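Local coordinates for protein alpha-toxin (Clostridium novyi, PDB 2VK9) that is a large clostridial toxin whose catalytic domain belongs to the GT-A class of glycosyltransferase folds, at residues L295-I299 / R343-V348. Residues are numbered along the deposited sequence; the frame is centred on the assembly and turned at random.
Sequences LFNDI and RILSFV
Phe347 and Phe296 bring their rings together where a loop packs on a helix largely through aromatic and branched apolar side chains. The two rings meet obliquely, with centroids 5.1 Å apart and planes inclined at 49°. Phe347 CD2 lies over one face of the Phe296 ring, offset toward its rim, 3.9 Å from Phe296 CE2. The CG of Phe347 lies anti to the backbone N (chi1 -161°), which carries the ring out from the helix to the loop, where CE2 also packs on Leu295 CB. Val348 approaches the Phe296 ring at its edge, CG2 standing 4.1 Å from Phe296 CE2.

A second apolar patch joins the isoleucines: both Ile299 CG2 and Ile299 CD1 rest on the terminal methyl of Ile344, the closer approach being 3.7 Å between Ile299 CG2 and Ile344 CD1. Ile299 CD1 also reaches the Phe347 ring, linking the two patches.

Polar contact is slight and involves two exposed residues, Asp298 and Arg343. The Arg343 chain bends at chi3 (66°), bringing NH2 to Asp298 O in a weak hydrogen bond of 3.4 Å, while Ile299 CG1 sits over one face of the guanidinium.

Within the glycosyltransferase domain, the contact packs the loop between strand 280-283 and helix 307-321 against helix 338-349, its centre about 34 Å from the centre of the chain. Trp310 of helix 307-321 touches both Ile299 and Ile344, the ring of His351 stacks with that of Phe347, and Leu356 of helix 353-356 packs against Phe296.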
ATOM      1  N   LEU A 295      19.352  18.712  13.194  1.00 52.79           N
ATOM      2  CA  LEU A 295      19.863  20.051  13.475  1.00 53.70           C
ATOM      3  C   LEU A 295      19.063  20.776  14.560  1.00 54.37           C
ATOM      4  O   LEU A 295      19.579  21.664  15.237  1.00 54.27           O
ATOM      5  CB  LEU A 295      19.930  20.877  12.183  1.00 53.66           C
ATOM      6  CG  LEU A 295      20.772  20.292  11.036  1.00 53.44           C
ATOM      7  CD1 LEU A 295      20.540  21.060   9.742  1.00 53.50           C
ATOM      8  CD2 LEU A 295      22.253  20.267  11.385  1.00 53.06           C
ATOM      9  N   PHE A 296      17.814  20.360  14.742  1.00 55.43           N
ATOM     10  CA  PHE A 296      16.903  20.981  15.706  1.00 56.53           C
ATOM     11  C   PHE A 296      16.855  20.195  17.021  1.00 57.45           C
ATOM     12  O   PHE A 296      15.835  20.199  17.725  1.00 57.61           O
ATOM     13  CB  PHE A 296      15.497  21.103  15.096  1.00 56.25           C
ATOM     14  CG  PHE A 296      15.443  21.957  13.857  1.00 56.08           C
ATOM     15  CD1 PHE A 296      15.884  21.465  12.632  1.00 55.55           C
ATOM     16  CD2 PHE A 296      14.947  23.254  13.914  1.00 55.89           C
ATOM     17  CE1 PHE A 296      15.842  22.254  11.492  1.00 55.22           C
ATOM     18  CE2 PHE A 296      14.897  24.050  12.775  1.00 55.68           C
ATOM     19  CZ  PHE A 296      15.350  23.549  11.563  1.00 55.55           C
ATOM     20  N   ASN A 297      17.960  19.521  17.343  1.00 58.56           N
ATOM     21  CA  ASN A 297      18.060  18.723  18.568  1.00 59.60           C
ATOM     22  C   ASN A 297      18.365  19.531  19.822  1.00 60.31           C
ATOM     23  O   ASN A 297      17.971  19.142  20.921  1.00 60.33           O
ATOM     24  CB  ASN A 297      19.065  17.581  18.403  1.00 59.44           C
ATOM     25  CG  ASN A 297      18.437  16.350  17.776  1.00 59.52           C
ATOM     26  OD1 ASN A 297      17.272  16.367  17.366  1.00 59.48           O
ATOM     27  ND2 ASN A 297      19.202  15.271  17.703  1.00 59.43           N
ATOM     28  N   ASP A 298      19.056  20.656  19.645  1.00 61.30           N
ATOM     29  CA  ASP A 298      19.328  21.585  20.741  1.00 62.28           C
ATOM     30  C   ASP A 298      18.176  22.560  20.957  1.00 62.58           C
ATOM     31  O   ASP A 298      18.380  23.669  21.459  1.00 62.82           O
ATOM     32  CB  ASP A 298      20.628  22.348  20.489  1.00 62.50           C
ATOM     33  CG  ASP A 298      21.790  21.425  20.180  1.00 63.72           C
ATOM     34  OD1 ASP A 298      21.813  20.288  20.722  1.00 64.23           O
ATOM     35  OD2 ASP A 298      22.670  21.833  19.386  1.00 64.79           O
ATOM     36  N   ILE A 299      16.976  22.149  20.549  1.00 62.99           N
ATOM     37  CA  ILE A 299      15.742  22.871  20.870  1.00 63.42           C
ATOM     38  C   ILE A 299      14.749  21.869  21.463  1.00 64.04           C
ATOM     39  O   ILE A 299      14.275  20.959  20.771  1.00 64.20           O
ATOM     40  CB  ILE A 299      15.144  23.628  19.654  1.00 63.13           C
ATOM     41  CG1 ILE A 299      16.130  24.692  19.152  1.00 63.24           C
ATOM     42  CG2 ILE A 299      13.829  24.286  20.046  1.00 62.54           C
ATOM     43  CD1 ILE A 299      15.936  25.130  17.700  1.00 63.30           C
ATOM     44  N   ARG A 343      13.156  31.007  18.223  1.00 60.82           N
ATOM     45  CA  ARG A 343      14.395  30.245  18.198  1.00 60.33           C
ATOM     46  C   ARG A 343      14.426  29.360  16.950  1.00 59.84           C
ATOM     47  O   ARG A 343      15.452  29.267  16.267  1.00 59.63           O
ATOM     48  CB  ARG A 343      14.552  29.412  19.474  1.00 60.33           C
ATOM     49  CG  ARG A 343      14.820  30.238  20.738  1.00 60.69           C
ATOM     50  CD  ARG A 343      15.200  29.347  21.930  1.00 60.60           C
ATOM     51  NE  ARG A 343      16.480  28.664  21.717  1.00 60.13           N
ATOM     52  CZ  ARG A 343      16.837  27.523  22.301  1.00 59.27           C
ATOM     53  NH1 ARG A 343      16.016  26.908  23.146  1.00 58.86           N
ATOM     54  NH2 ARG A 343      18.019  26.990  22.029  1.00 58.82           N
ATOM     55  N   ILE A 344      13.290  28.727  16.656  1.00 59.24           N
ATOM     56  CA  ILE A 344      13.134  27.947  15.435  1.00 58.78           C
ATOM     57  C   ILE A 344      13.415  28.829  14.214  1.00 58.61           C
ATOM     58  O   ILE A 344      14.306  28.528  13.424  1.00 58.39           O
ATOM     59  CB  ILE A 344      11.718  27.339  15.311  1.00 58.67           C
ATOM     60  CG1 ILE A 344      11.311  26.556  16.566  1.00 58.65           C
ATOM     61  CG2 ILE A 344      11.622  26.451  14.094  1.00 59.02           C
ATOM     62  CD1 ILE A 344      12.200  25.370  16.902  1.00 59.19           C
ATOM     63  N   LEU A 345      12.660  29.921  14.092  1.00 58.60           N
ATOM     64  CA  LEU A 345      12.755  30.842  12.962  1.00 58.88           C
ATOM     65  C   LEU A 345      14.134  31.470  12.756  1.00 59.36           C
ATOM     66  O   LEU A 345      14.541  31.728  11.623  1.00 59.34           O
ATOM     67  CB  LEU A 345      11.698  31.942  13.073  1.00 58.76           C
ATOM     68  CG  LEU A 345      10.217  31.590  12.897  1.00 58.63           C
ATOM     69  CD1 LEU A 345       9.458  32.821  12.430  1.00 59.32           C
ATOM     70  CD2 LEU A 345      10.007  30.475  11.903  1.00 58.12           C
ATOM     71  N   SER A 346      14.850  31.727  13.845  1.00 60.11           N
ATOM     72  CA  SER A 346      16.211  32.244  13.740  1.00 60.78           C
ATOM     73  C   SER A 346      17.187  31.124  13.385  1.00 61.02           C
ATOM     74  O   SER A 346      18.193  31.365  12.714  1.00 61.37           O
ATOM     75  CB  SER A 346      16.646  32.924  15.037  1.00 60.78           C
ATOM     76  OG  SER A 346      16.800  31.963  16.062  1.00 61.34           O
ATOM     77  N   PHE A 347      16.891  29.908  13.841  1.00 61.20           N
ATOM     78  CA  PHE A 347      17.711  28.747  13.513  1.00 61.21           C
ATOM     79  C   PHE A 347      17.614  28.427  12.029  1.00 60.87           C
ATOM     80  O   PHE A 347      18.612  28.103  11.388  1.00 60.90           O
ATOM     81  CB  PHE A 347      17.292  27.530  14.331  1.00 61.48           C
ATOM     82  CG  PHE A 347      18.342  26.471  14.389  1.00 63.04           C
ATOM     83  CD1 PHE A 347      19.270  26.458  15.433  1.00 64.53           C
ATOM     84  CD2 PHE A 347      18.427  25.500  13.388  1.00 64.38           C
ATOM     85  CE1 PHE A 347      20.266  25.484  15.493  1.00 65.67           C
ATOM     86  CE2 PHE A 347      19.417  24.519  13.431  1.00 65.64           C
ATOM     87  CZ  PHE A 347      20.342  24.510  14.488  1.00 66.13           C
ATOM     88  N   VAL A 348      16.399  28.516  11.500  1.00 60.58           N
ATOM     89  CA  VAL A 348      16.141  28.329  10.081  1.00 60.27           C
ATOM     90  C   VAL A 348      16.903  29.354   9.239  1.00 60.24           C
ATOM     91  O   VAL A 348      17.606  28.980   8.304  1.00 60.23           O
ATOM     92  CB  VAL A 348      14.621  28.381   9.773  1.00 60.19           C
ATOM     93  CG1 VAL A 348      14.360  28.417   8.272  1.00 60.22           C
ATOM     94  CG2 VAL A 348      13.913  27.187  10.402  1.00 60.14           C
TER